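PDB 2FSD: putative baseplate protein from Unidentified phage, which probably recognises receptors on the surface of Lactococcus lactis cells, so that the phage can attach to its host. Local coordinates for residues G58-R63 with I111-S116; D95-F100 with L106-I111; I118-P123 with K131-A136. All coordinates share one frame; numbering follows the deposited sequence.

Contact 1 (G58-R63 with I111-S116); sequences GVIYVR and INMSPS
M113 reaches across the interior of an antiparallel beta barrel to meet I60 and V62. Strands 59-68 and 105-114 are not neighbours in the sheet, since 132-140 and 94-102 lie between them, and the CA atoms of V62 and M113 remain 9.2 Å apart. No hydrogen bond links segments 58-63 and 111-116, whose mutual burial amounts to 88 Å². At the start of 111-116, I111 also sits inside the barrel, but its side chain packs on F135 and L137 of strand 132-140. N112 goes to the other side of its strand, where it touches A119 and Q93. M113 carries the whole contact. Its CG lies anti to the backbone N (chi1 170°), and after a turn at chi2 (67°) the thioether end extends to the opposite strand. There the sulfur and the methyl divide the work: SD stands 4.4 Å from CG2 of V62, while CE stands 4.4 Å from CG2 of I60. These are loose apolar contacts, completed by F83 and I118, which also pack on M113. As the strand ends, OG of S114 accepts a weak hydrogen bond from N of S116, 3.1 Å long and bent to 133° at the hydrogen.

Contact 2 (D95-F100 with L106-I111); sequences DSSGTF and LSLSLI
The tightly packed part of segments 95-100 and 106-111 centres on S109, set between the F100 ring and G98. CB of S109 lies over one face of the F100 ring, 3.4 Å from its centroid and 21° off the normal, a CH-pi contact displaced toward the CD2-CE2 rim; L108 O approaches the edge of the same ring. F100 comes over S109 because its CG stands beside the backbone N (chi1 -69°), and V120 and I133 pack on it within the barrel. OG of S109 is pressed against the backbone, 3.0 Å from C of G98. It also comes near N of T99, but the angle is too poor for a hydrogen bond. S109 OG and the I111 side chain close over G98 where a side chain would stand, CG1 of I111 lying 3.7 Å from N of G98. Paired backbone bonds join S96 with I111, G98 with S109 and F100 with S107. The shortest runs from I111 N to S96 O at 2.6 Å, whereas S109 N to G98 O is longer, at 3.2 Å.

The side of S97 and L110 and the strand margins are looser. At the margins, L110 crosses D95 obliquely, its CD2 3.9 Å from CG of D95, and CD2 of L106 lies aslant over CB of T99. L106 is exposed and packs on its counterpart in the second subunit, as S96 and S97 do on theirs. A water donates to S97 OG and to S109 O, 3.2 Å from each. The chief polar partner of S97 OG is N of A136 of the second subunit. The alternating hydrogen-bonded and non-hydrogen-bonded pairs, with a short connection between the strands, define an antiparallel beta hairpin, here built into the wall of the head-domain barrel.

Contact 3 (I118-P123 with K131-A136); sequences IAVGNP and KTISFA
I118 comes obliquely to the CZ end of the F135 ring, the two side chains meeting from opposite directions inside the beta barrel of the head domain. Both branches of the isoleucine, CG2 and CD1, lie on one side of the ring plane, beyond that end. CG2 of I118 lies 3.8 Å from CZ of F135, while CD1 of I118 lies 4.2 Å from CE1 of F135. With CG between its backbone N and carbonyl carbon (chi1 68°), F135 swings its ring across the interior, which brings CZ to I118. I111 and V62 also pack on the ring, and the residue touches S97 of the second subunit.

Strands 117-121 and 132-140 are separated in the sheet by 94-102 and 105-114, so the contact spans the barrel interior, consistent with 8.4 Å between the CA atoms of V120 and I133 and no hydrogen bond between the segments. The second pair meets tip to tip, with V69 and F100 packing against both members. V120 turns CG2 anti to its backbone N, and that methyl faces CG2 of I133 at 4.0 Å. The delta methyl supplements this, CD1 of I133 standing 4.1 Å from CB of V120.

Contacts 1 and 3 are the core pair: each spans the barrel between strands that are not sheet neighbours, using only apolar side chains. They adjoin where M113 packs on I118. Contact 2 joins adjacent strands through backbone bonds and is only partly buried; its S97 side carries a water and the hydrogen bond to the second subunit. Strand 105-114 serves contacts 1 and 2, which share I111. Contact 3 uses the strands flanking the hairpin of contact 2: T99 N lies 3.0 Å from S134 O, and L110 O lies 2.8 Å from G121 N, both probable hydrogen bonds. Contacts 2 and 3 also reach the second subunit, whereas contact 1 touches no other chain of the assembly.

Contact 1 (G58-R63 with I111-S116)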
ATOM      1  N   GLY A  58      -7.237  12.171 -14.597  1.00 19.11           N
ATOM      2  CA  GLY A  58      -6.600  10.945 -15.111  1.00 18.63           C
ATOM      3  C   GLY A  58      -6.006  10.008 -14.075  1.00 18.37           C
ATOM      4  O   GLY A  58      -5.343   9.024 -14.427  1.00 17.87           O
ATOM      5  N   VAL A  59      -6.261  10.308 -12.797  1.00 18.24           N
ATOM      6  CA  VAL A  59      -5.724   9.556 -11.655  1.00 17.41           C
ATOM      7  C   VAL A  59      -6.885   9.069 -10.782  1.00 17.28           C
ATOM      8  O   VAL A  59      -7.764   9.853 -10.377  1.00 16.52           O
ATOM      9  CB  VAL A  59      -4.796  10.440 -10.791  1.00 17.35           C
ATOM     10  CG1 VAL A  59      -4.345   9.705  -9.524  1.00 16.71           C
ATOM     11  CG2 VAL A  59      -3.579  10.908 -11.604  1.00 17.14           C
ATOM     12  N   ILE A  60      -6.880   7.772 -10.495  1.00 16.99           N
ATOM     13  CA  ILE A  60      -7.875   7.179  -9.626  1.00 16.66           C
ATOM     14  C   ILE A  60      -7.315   7.061  -8.201  1.00 16.43           C
ATOM     15  O   ILE A  60      -6.154   6.687  -8.010  1.00 16.70           O
ATOM     16  CB  ILE A  60      -8.356   5.810 -10.173  1.00 16.79           C
ATOM     17  CG1 ILE A  60      -9.573   5.310  -9.380  1.00 17.01           C
ATOM     18  CG2 ILE A  60      -7.232   4.767 -10.163  1.00 18.01           C
ATOM     19  CD1 ILE A  60     -10.234   4.077  -9.968  1.00 16.39           C
ATOM     20  N   TYR A  61      -8.156   7.402  -7.223  1.00 16.13           N
ATOM     21  CA  TYR A  61      -7.869   7.275  -5.804  1.00 16.08           C
ATOM     22  C   TYR A  61      -8.881   6.314  -5.200  1.00 15.87           C
ATOM     23  O   TYR A  61     -10.072   6.429  -5.450  1.00 15.62           O
ATOM     24  CB  TYR A  61      -7.999   8.628  -5.088  1.00 16.45           C
ATOM     25  CG  TYR A  61      -7.113   9.703  -5.660  1.00 16.54           C
ATOM     26  CD1 TYR A  61      -5.923  10.046  -5.037  1.00 17.20           C
ATOM     27  CD2 TYR A  61      -7.452  10.361  -6.834  1.00 17.16           C
ATOM     28  CE1 TYR A  61      -5.088  11.016  -5.566  1.00 17.31           C
ATOM     29  CE2 TYR A  61      -6.618  11.329  -7.376  1.00 17.77           C
ATOM     30  CZ  TYR A  61      -5.436  11.650  -6.730  1.00 16.80           C
ATOM     31  OH  TYR A  61      -4.606  12.607  -7.241  1.00 16.92           O
ATOM     32  N   VAL A  62      -8.405   5.374  -4.397  1.00 15.76           N
ATOM     33  CA  VAL A  62      -9.281   4.435  -3.718  1.00 15.76           C
ATOM     34  C   VAL A  62      -8.898   4.412  -2.243  1.00 15.87           C
ATOM     35  O   VAL A  62      -7.719   4.386  -1.897  1.00 15.23           O
ATOM     36  CB  VAL A  62      -9.193   3.013  -4.315  1.00 15.31           C
ATOM     37  CG1 VAL A  62     -10.404   2.188  -3.908  1.00 15.50           C
ATOM     38  CG2 VAL A  62      -9.074   3.057  -5.829  1.00 15.01           C
ATOM     39  N   ARG A  63      -9.905   4.436  -1.378  1.00 16.44           N
ATOM     40  CA  ARG A  63      -9.675   4.311   0.060  1.00 16.57           C
ATOM     41  C   ARG A  63     -10.686   3.394   0.728  1.00 16.35           C
ATOM     42  O   ARG A  63     -11.834   3.314   0.321  1.00 15.77           O
ATOM     43  CB  ARG A  63      -9.687   5.679   0.736  1.00 16.64           C
ATOM     44  CG  ARG A  63     -10.921   6.502   0.458  1.00 17.10           C
ATOM     45  CD  ARG A  63     -10.933   7.709   1.371  1.00 17.24           C
ATOM     46  NE  ARG A  63     -12.029   8.616   1.059  1.00 17.02           N
ATOM     47  CZ  ARG A  63     -12.067   9.895   1.424  1.00 16.73           C
ATOM     48  NH1 ARG A  63     -11.071  10.444   2.103  1.00 17.08           N
ATOM     49  NH2 ARG A  63     -13.104  10.643   1.087  1.00 16.82           N
ATOM     50  N   ILE A 111      -3.239  -5.337  -0.260  1.00 19.82           N
ATOM     51  CA  ILE A 111      -4.358  -4.798  -1.040  1.00 19.83           C
ATOM     52  C   ILE A 111      -4.151  -5.049  -2.528  1.00 19.65           C
ATOM     53  O   ILE A 111      -3.185  -4.581  -3.120  1.00 19.72           O
ATOM     54  CB  ILE A 111      -4.534  -3.284  -0.826  1.00 19.52           C
ATOM     55  CG1 ILE A 111      -4.693  -2.962   0.669  1.00 19.68           C
ATOM     56  CG2 ILE A 111      -5.732  -2.771  -1.636  1.00 19.58           C
ATOM     57  CD1 ILE A 111      -6.012  -3.462   1.312  1.00 18.89           C
ATOM     58  N   ASN A 112      -5.075  -5.787  -3.125  1.00 19.88           N
ATOM     59  CA  ASN A 112      -5.030  -6.122  -4.555  1.00 19.85           C
ATOM     60  C   ASN A 112      -5.919  -5.157  -5.377  1.00 19.47           C
ATOM     61  O   ASN A 112      -7.140  -5.112  -5.202  1.00 18.01           O
ATOM     62  CB  ASN A 112      -5.479  -7.586  -4.728  1.00 20.17           C
ATOM     63  CG  ASN A 112      -5.229  -8.124  -6.116  1.00 19.91           C
ATOM     64  OD1 ASN A 112      -5.634  -7.530  -7.120  1.00 20.21           O
ATOM     65  ND2 ASN A 112      -4.558  -9.266  -6.181  1.00 22.06           N
ATOM     66  N   MET A 113      -5.278  -4.374  -6.249  1.00 19.71           N
ATOM     67  CA  MET A 113      -5.964  -3.413  -7.117  1.00 20.07           C
ATOM     68  C   MET A 113      -5.890  -3.903  -8.565  1.00 20.40           C
ATOM     69  O   MET A 113      -4.837  -4.347  -9.014  1.00 21.35           O
ATOM     70  CB  MET A 113      -5.334  -2.022  -6.983  1.00 19.90           C
ATOM     71  CG  MET A 113      -5.804  -0.999  -8.007  1.00 19.79           C
ATOM     72  SD  MET A 113      -7.542  -0.494  -7.864  1.00 20.01           S
ATOM     73  CE  MET A 113      -7.722   0.436  -9.385  1.00 20.39           C
ATOM     74  N   SER A 114      -7.019  -3.842  -9.272  1.00 20.31           N
ATOM     75  CA  SER A 114      -7.099  -4.213 -10.688  1.00 19.78           C
ATOM     76  C   SER A 114      -8.366  -3.623 -11.310  1.00 19.61           C
ATOM     77  O   SER A 114      -9.170  -2.990 -10.606  1.00 19.59           O
ATOM     78  CB  SER A 114      -7.076  -5.735 -10.851  1.00 19.98           C
ATOM     79  OG  SER A 114      -8.159  -6.350 -10.182  1.00 20.35           O
ATOM     80  N   PRO A 115      -8.518  -3.758 -12.643  1.00 19.27           N
ATOM     81  CA  PRO A 115      -9.838  -3.571 -13.257  1.00 18.95           C
ATOM     82  C   PRO A 115     -10.956  -4.337 -12.541  1.00 18.37           C
ATOM     83  O   PRO A 115     -12.088  -3.879 -12.520  1.00 17.88           O
ATOM     84  CB  PRO A 115      -9.629  -4.106 -14.678  1.00 18.74           C
ATOM     85  CG  PRO A 115      -8.200  -3.798 -14.964  1.00 18.72           C
ATOM     86  CD  PRO A 115      -7.477  -4.019 -13.660  1.00 19.31           C
ATOM     87  N   SER A 116     -10.623  -5.479 -11.937  1.00 18.77           N
ATOM     88  CA  SER A 116     -11.612  -6.348 -11.291  1.00 19.04           C
ATOM     89  C   SER A 116     -12.102  -5.875  -9.935  1.00 18.85           C
ATOM     90  O   SER A 116     -13.060  -6.439  -9.399  1.00 19.01           O
ATOM     91  CB  SER A 116     -11.049  -7.753 -11.142  1.00 19.18           C
ATOM     92  OG  SER A 116     -10.622  -8.220 -12.400  1.00 21.36           O
TER

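Contact 2 (D95-F100 with L106-I111)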
ATOM      1  N   ASP A  95      -0.331  -4.443  -6.259  1.00 23.55           N
ATOM      2  CA  ASP A  95      -0.571  -4.818  -4.879  1.00 23.44           C
ATOM      3  C   ASP A  95       0.126  -3.794  -3.972  1.00 23.17           C
ATOM      4  O   ASP A  95       1.284  -3.442  -4.192  1.00 23.13           O
ATOM      5  CB  ASP A  95      -0.053  -6.228  -4.584  1.00 23.50           C
ATOM      6  CG  ASP A  95      -0.883  -7.337  -5.253  1.00 24.08           C
ATOM      7  OD1 ASP A  95      -1.971  -7.076  -5.818  1.00 25.80           O
ATOM      8  OD2 ASP A  95      -0.431  -8.494  -5.210  1.00 22.64           O
ATOM      9  N   SER A  96      -0.601  -3.303  -2.972  1.00 22.99           N
ATOM     10  CA  SER A  96      -0.027  -2.425  -1.950  1.00 22.71           C
ATOM     11  C   SER A  96      -0.374  -2.929  -0.547  1.00 22.68           C
ATOM     12  O   SER A  96      -0.984  -3.987  -0.397  1.00 22.98           O
ATOM     13  CB  SER A  96      -0.458  -0.964  -2.158  1.00 22.26           C
ATOM     14  OG  SER A  96      -1.861  -0.768  -2.198  1.00 20.15           O
ATOM     15  N   SER A  97       0.079  -2.202   0.465  1.00 22.85           N
ATOM     16  CA  SER A  97      -0.203  -2.511   1.858  1.00 22.81           C
ATOM     17  C   SER A  97      -1.454  -1.813   2.365  1.00 22.89           C
ATOM     18  O   SER A  97      -1.814  -0.717   1.922  1.00 22.57           O
ATOM     19  CB  SER A  97       0.960  -2.069   2.738  1.00 23.01           C
ATOM     20  OG  SER A  97       2.151  -2.725   2.381  1.00 23.22           O
ATOM     21  N   GLY A  98      -2.110  -2.481   3.306  1.00 23.03           N
ATOM     22  CA  GLY A  98      -3.141  -1.880   4.135  1.00 23.09           C
ATOM     23  C   GLY A  98      -2.956  -2.445   5.528  1.00 23.18           C
ATOM     24  O   GLY A  98      -1.889  -2.979   5.860  1.00 23.31           O
ATOM     25  N   THR A  99      -3.994  -2.349   6.343  1.00 23.49           N
ATOM     26  CA  THR A  99      -3.976  -2.976   7.659  1.00 23.69           C
ATOM     27  C   THR A  99      -5.167  -3.921   7.844  1.00 23.69           C
ATOM     28  O   THR A  99      -6.218  -3.724   7.239  1.00 22.91           O
ATOM     29  CB  THR A  99      -3.958  -1.918   8.773  1.00 23.55           C
ATOM     30  OG1 THR A  99      -5.012  -0.971   8.561  1.00 22.59           O
ATOM     31  CG2 THR A  99      -2.608  -1.209   8.790  1.00 23.94           C
ATOM     32  N   PHE A 100      -4.950  -4.987   8.620  1.00 24.24           N
ATOM     33  CA  PHE A 100      -6.046  -5.730   9.253  1.00 24.86           C
ATOM     34  C   PHE A 100      -6.174  -5.180  10.665  1.00 25.42           C
ATOM     35  O   PHE A 100      -5.201  -4.684  11.244  1.00 25.33           O
ATOM     36  CB  PHE A 100      -5.762  -7.236   9.356  1.00 24.20           C
ATOM     37  CG  PHE A 100      -5.757  -7.974   8.041  1.00 23.26           C
ATOM     38  CD1 PHE A 100      -6.939  -8.200   7.345  1.00 22.79           C
ATOM     39  CD2 PHE A 100      -4.574  -8.496   7.531  1.00 23.19           C
ATOM     40  CE1 PHE A 100      -6.933  -8.904   6.144  1.00 22.32           C
ATOM     41  CE2 PHE A 100      -4.562  -9.208   6.329  1.00 22.91           C
ATOM     42  CZ  PHE A 100      -5.741  -9.412   5.640  1.00 22.94           C
ATOM     43  N   LEU A 106      -3.297  -4.321  15.152  1.00 29.77           N
ATOM     44  CA  LEU A 106      -3.144  -4.132  13.704  1.00 29.09           C
ATOM     45  C   LEU A 106      -2.102  -5.087  13.128  1.00 28.25           C
ATOM     46  O   LEU A 106      -1.067  -5.330  13.734  1.00 28.13           O
ATOM     47  CB  LEU A 106      -2.726  -2.692  13.378  1.00 29.10           C
ATOM     48  CG  LEU A 106      -3.750  -1.591  13.661  1.00 29.42           C
ATOM     49  CD1 LEU A 106      -3.053  -0.267  13.966  1.00 30.46           C
ATOM     50  CD2 LEU A 106      -4.715  -1.431  12.502  1.00 29.56           C
ATOM     51  N   SER A 107      -2.388  -5.614  11.946  1.00 27.49           N
ATOM     52  CA  SER A 107      -1.448  -6.464  11.223  1.00 26.99           C
ATOM     53  C   SER A 107      -1.354  -6.036   9.755  1.00 25.92           C
ATOM     54  O   SER A 107      -2.239  -5.354   9.246  1.00 25.60           O
ATOM     55  CB  SER A 107      -1.878  -7.934  11.347  1.00 26.84           C
ATOM     56  OG  SER A 107      -3.266  -8.015  11.634  1.00 28.39           O
ATOM     57  N   LEU A 108      -0.269  -6.443   9.096  1.00 25.22           N
ATOM     58  CA  LEU A 108      -0.069  -6.194   7.669  1.00 24.81           C
ATOM     59  C   LEU A 108      -1.078  -6.957   6.797  1.00 23.91           C
ATOM     60  O   LEU A 108      -1.114  -8.193   6.805  1.00 23.98           O
ATOM     61  CB  LEU A 108       1.362  -6.575   7.239  1.00 24.63           C
ATOM     62  CG  LEU A 108       1.744  -6.228   5.784  1.00 25.29           C
ATOM     63  CD1 LEU A 108       1.855  -4.729   5.597  1.00 26.23           C
ATOM     64  CD2 LEU A 108       3.046  -6.893   5.335  1.00 25.40           C
ATOM     65  N   SER A 109      -1.892  -6.207   6.052  1.00 22.93           N
ATOM     66  CA  SER A 109      -2.685  -6.774   4.956  1.00 22.15           C
ATOM     67  C   SER A 109      -2.063  -6.400   3.623  1.00 21.50           C
ATOM     68  O   SER A 109      -1.287  -5.447   3.529  1.00 21.50           O
ATOM     69  CB  SER A 109      -4.153  -6.315   5.020  1.00 21.68           C
ATOM     70  OG  SER A 109      -4.338  -4.986   4.564  1.00 21.36           O
ATOM     71  N   LEU A 110      -2.403  -7.178   2.602  1.00 20.98           N
ATOM     72  CA  LEU A 110      -2.071  -6.874   1.226  1.00 20.61           C
ATOM     73  C   LEU A 110      -3.349  -6.409   0.528  1.00 20.26           C
ATOM     74  O   LEU A 110      -4.404  -7.014   0.709  1.00 20.01           O
ATOM     75  CB  LEU A 110      -1.498  -8.121   0.536  1.00 20.42           C
ATOM     76  CG  LEU A 110      -1.194  -8.035  -0.965  1.00 20.19           C
ATOM     77  CD1 LEU A 110       0.006  -8.887  -1.312  1.00 20.88           C
ATOM     78  CD2 LEU A 110      -2.401  -8.461  -1.808  1.00 19.78           C
ATOM     79  N   ILE A 111      -3.239  -5.337  -0.260  1.00 19.82           N
ATOM     80  CA  ILE A 111      -4.358  -4.798  -1.040  1.00 19.83           C
ATOM     81  C   ILE A 111      -4.151  -5.049  -2.528  1.00 19.65           C
ATOM     82  O   ILE A 111      -3.185  -4.581  -3.120  1.00 19.72           O
ATOM     83  CB  ILE A 111      -4.534  -3.284  -0.826  1.00 19.52           C
ATOM     84  CG1 ILE A 111      -4.693  -2.962   0.669  1.00 19.68           C
ATOM     85  CG2 ILE A 111      -5.732  -2.771  -1.636  1.00 19.58           C
ATOM     86  CD1 ILE A 111      -6.012  -3.462   1.312  1.00 18.89           C
TER
HETATM   87  O   HOH W   1       1.607  -5.899   2.231  1.00 31.20           O

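Contact 3 (I118-P123 with K131-A136)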
ATOM      1  N   ILE A 118     -11.208  -4.343  -5.822  1.00 18.24           N
ATOM      2  CA  ILE A 118     -10.332  -4.416  -4.661  1.00 18.37           C
ATOM      3  C   ILE A 118     -10.519  -5.789  -4.032  1.00 18.37           C
ATOM      4  O   ILE A 118     -11.631  -6.286  -3.921  1.00 18.36           O
ATOM      5  CB  ILE A 118     -10.666  -3.306  -3.603  1.00 18.30           C
ATOM      6  CG1 ILE A 118     -10.444  -1.894  -4.182  1.00 16.71           C
ATOM      7  CG2 ILE A 118      -9.844  -3.501  -2.305  1.00 18.05           C
ATOM      8  CD1 ILE A 118      -9.003  -1.527  -4.421  1.00 15.92           C
ATOM      9  N   ALA A 119      -9.412  -6.410  -3.659  1.00 18.67           N
ATOM     10  CA  ALA A 119      -9.423  -7.695  -2.974  1.00 19.22           C
ATOM     11  C   ALA A 119      -8.310  -7.671  -1.925  1.00 19.49           C
ATOM     12  O   ALA A 119      -7.371  -6.875  -2.020  1.00 19.69           O
ATOM     13  CB  ALA A 119      -9.230  -8.836  -3.970  1.00 19.37           C
ATOM     14  N   VAL A 120      -8.420  -8.518  -0.912  1.00 20.06           N
ATOM     15  CA  VAL A 120      -7.484  -8.445   0.207  1.00 20.04           C
ATOM     16  C   VAL A 120      -6.732  -9.765   0.419  1.00 20.16           C
ATOM     17  O   VAL A 120      -7.317 -10.834   0.369  1.00 20.00           O
ATOM     18  CB  VAL A 120      -8.188  -7.891   1.494  1.00 20.05           C
ATOM     19  CG1 VAL A 120      -9.327  -8.796   1.960  1.00 19.54           C
ATOM     20  CG2 VAL A 120      -7.176  -7.642   2.602  1.00 20.64           C
ATOM     21  N   GLY A 121      -5.417  -9.655   0.623  1.00 20.43           N
ATOM     22  CA  GLY A 121      -4.540 -10.804   0.830  1.00 20.34           C
ATOM     23  C   GLY A 121      -3.912 -10.823   2.209  1.00 20.32           C
ATOM     24  O   GLY A 121      -3.843  -9.796   2.882  1.00 19.66           O
ATOM     25  N   ASN A 122      -3.479 -12.013   2.627  1.00 20.64           N
ATOM     26  CA  ASN A 122      -2.882 -12.225   3.940  1.00 21.33           C
ATOM     27  C   ASN A 122      -1.409 -12.639   3.845  1.00 21.88           C
ATOM     28  O   ASN A 122      -1.111 -13.811   3.558  1.00 21.39           O
ATOM     29  CB  ASN A 122      -3.646 -13.296   4.715  1.00 21.20           C
ATOM     30  CG  ASN A 122      -3.127 -13.464   6.112  1.00 20.53           C
ATOM     31  OD1 ASN A 122      -2.181 -12.788   6.513  1.00 18.71           O
ATOM     32  ND2 ASN A 122      -3.741 -14.366   6.872  1.00 21.09           N
ATOM     33  N   PRO A 123      -0.487 -11.685   4.113  1.00 22.41           N
ATOM     34  CA  PRO A 123       0.945 -11.953   4.044  1.00 23.03           C
ATOM     35  C   PRO A 123       1.499 -12.562   5.336  1.00 23.70           C
ATOM     36  O   PRO A 123       2.698 -12.827   5.425  1.00 24.31           O
ATOM     37  CB  PRO A 123       1.537 -10.567   3.799  1.00 22.76           C
ATOM     38  CG  PRO A 123       0.626  -9.653   4.512  1.00 22.64           C
ATOM     39  CD  PRO A 123      -0.751 -10.289   4.506  1.00 22.47           C
ATOM     40  N   LYS A 131     -11.496  -9.485  10.871  1.00 20.98           N
ATOM     41  CA  LYS A 131     -10.750  -8.252  10.666  1.00 20.76           C
ATOM     42  C   LYS A 131     -11.556  -7.203   9.886  1.00 20.86           C
ATOM     43  O   LYS A 131     -12.453  -7.545   9.108  1.00 20.67           O
ATOM     44  CB  LYS A 131      -9.423  -8.552   9.960  1.00 20.79           C
ATOM     45  CG  LYS A 131      -8.520  -9.600  10.681  1.00 20.26           C
ATOM     46  CD  LYS A 131      -8.126  -9.161  12.078  1.00 18.85           C
ATOM     47  CE  LYS A 131      -7.264 -10.168  12.778  1.00 19.88           C
ATOM     48  NZ  LYS A 131      -6.700  -9.616  14.065  1.00 19.64           N
ATOM     49  N   THR A 132     -11.257  -5.927  10.153  1.00 20.78           N
ATOM     50  CA  THR A 132     -11.680  -4.813   9.300  1.00 20.37           C
ATOM     51  C   THR A 132     -10.424  -4.337   8.598  1.00 20.11           C
ATOM     52  O   THR A 132      -9.337  -4.400   9.177  1.00 20.71           O
ATOM     53  CB  THR A 132     -12.283  -3.613  10.103  1.00 20.06           C
ATOM     54  OG1 THR A 132     -11.381  -3.231  11.154  1.00 21.57           O
ATOM     55  CG2 THR A 132     -13.626  -3.952  10.705  1.00 19.26           C
ATOM     56  N   ILE A 133     -10.551  -3.860   7.364  1.00 20.04           N
ATOM     57  CA  ILE A 133      -9.388  -3.309   6.640  1.00 19.88           C
ATOM     58  C   ILE A 133      -9.488  -1.796   6.345  1.00 19.09           C
ATOM     59  O   ILE A 133     -10.562  -1.263   6.071  1.00 18.42           O
ATOM     60  CB  ILE A 133      -9.081  -4.097   5.317  1.00 20.12           C
ATOM     61  CG1 ILE A 133     -10.241  -3.992   4.319  1.00 20.12           C
ATOM     62  CG2 ILE A 133      -8.784  -5.557   5.642  1.00 20.50           C
ATOM     63  CD1 ILE A 133      -9.893  -4.461   2.928  1.00 20.10           C
ATOM     64  N   SER A 134      -8.337  -1.139   6.429  1.00 18.74           N
ATOM     65  CA  SER A 134      -8.164   0.245   6.050  1.00 18.64           C
ATOM     66  C   SER A 134      -6.971   0.349   5.098  1.00 18.36           C
ATOM     67  O   SER A 134      -5.954  -0.345   5.259  1.00 17.76           O
ATOM     68  CB  SER A 134      -7.925   1.135   7.281  1.00 18.72           C
ATOM     69  OG  SER A 134      -9.069   1.202   8.130  1.00 18.50           O
ATOM     70  N   PHE A 135      -7.114   1.214   4.093  1.00 18.28           N
ATOM     71  CA  PHE A 135      -6.059   1.442   3.113  1.00 18.18           C
ATOM     72  C   PHE A 135      -6.334   2.709   2.323  1.00 18.10           C
ATOM     73  O   PHE A 135      -7.443   3.242   2.346  1.00 17.54           O
ATOM     74  CB  PHE A 135      -5.934   0.255   2.150  1.00 17.93           C
ATOM     75  CG  PHE A 135      -7.118   0.094   1.230  1.00 17.98           C
ATOM     76  CD1 PHE A 135      -7.118   0.685  -0.034  1.00 18.80           C
ATOM     77  CD2 PHE A 135      -8.227  -0.638   1.626  1.00 17.17           C
ATOM     78  CE1 PHE A 135      -8.212   0.550  -0.884  1.00 19.14           C
ATOM     79  CE2 PHE A 135      -9.319  -0.779   0.788  1.00 17.41           C
ATOM     80  CZ  PHE A 135      -9.319  -0.186  -0.466  1.00 18.22           C
ATOM     81  N   ALA A 136      -5.310   3.166   1.606  1.00 18.03           N
ATOM     82  CA  ALA A 136      -5.466   4.220   0.616  1.00 18.39           C
ATOM     83  C   ALA A 136      -4.468   4.010  -0.526  1.00 18.46           C
ATOM     84  O   ALA A 136      -3.290   3.676  -0.314  1.00 18.97           O
ATOM     85  CB  ALA A 136      -5.302   5.597   1.250  1.00 18.31           C
TER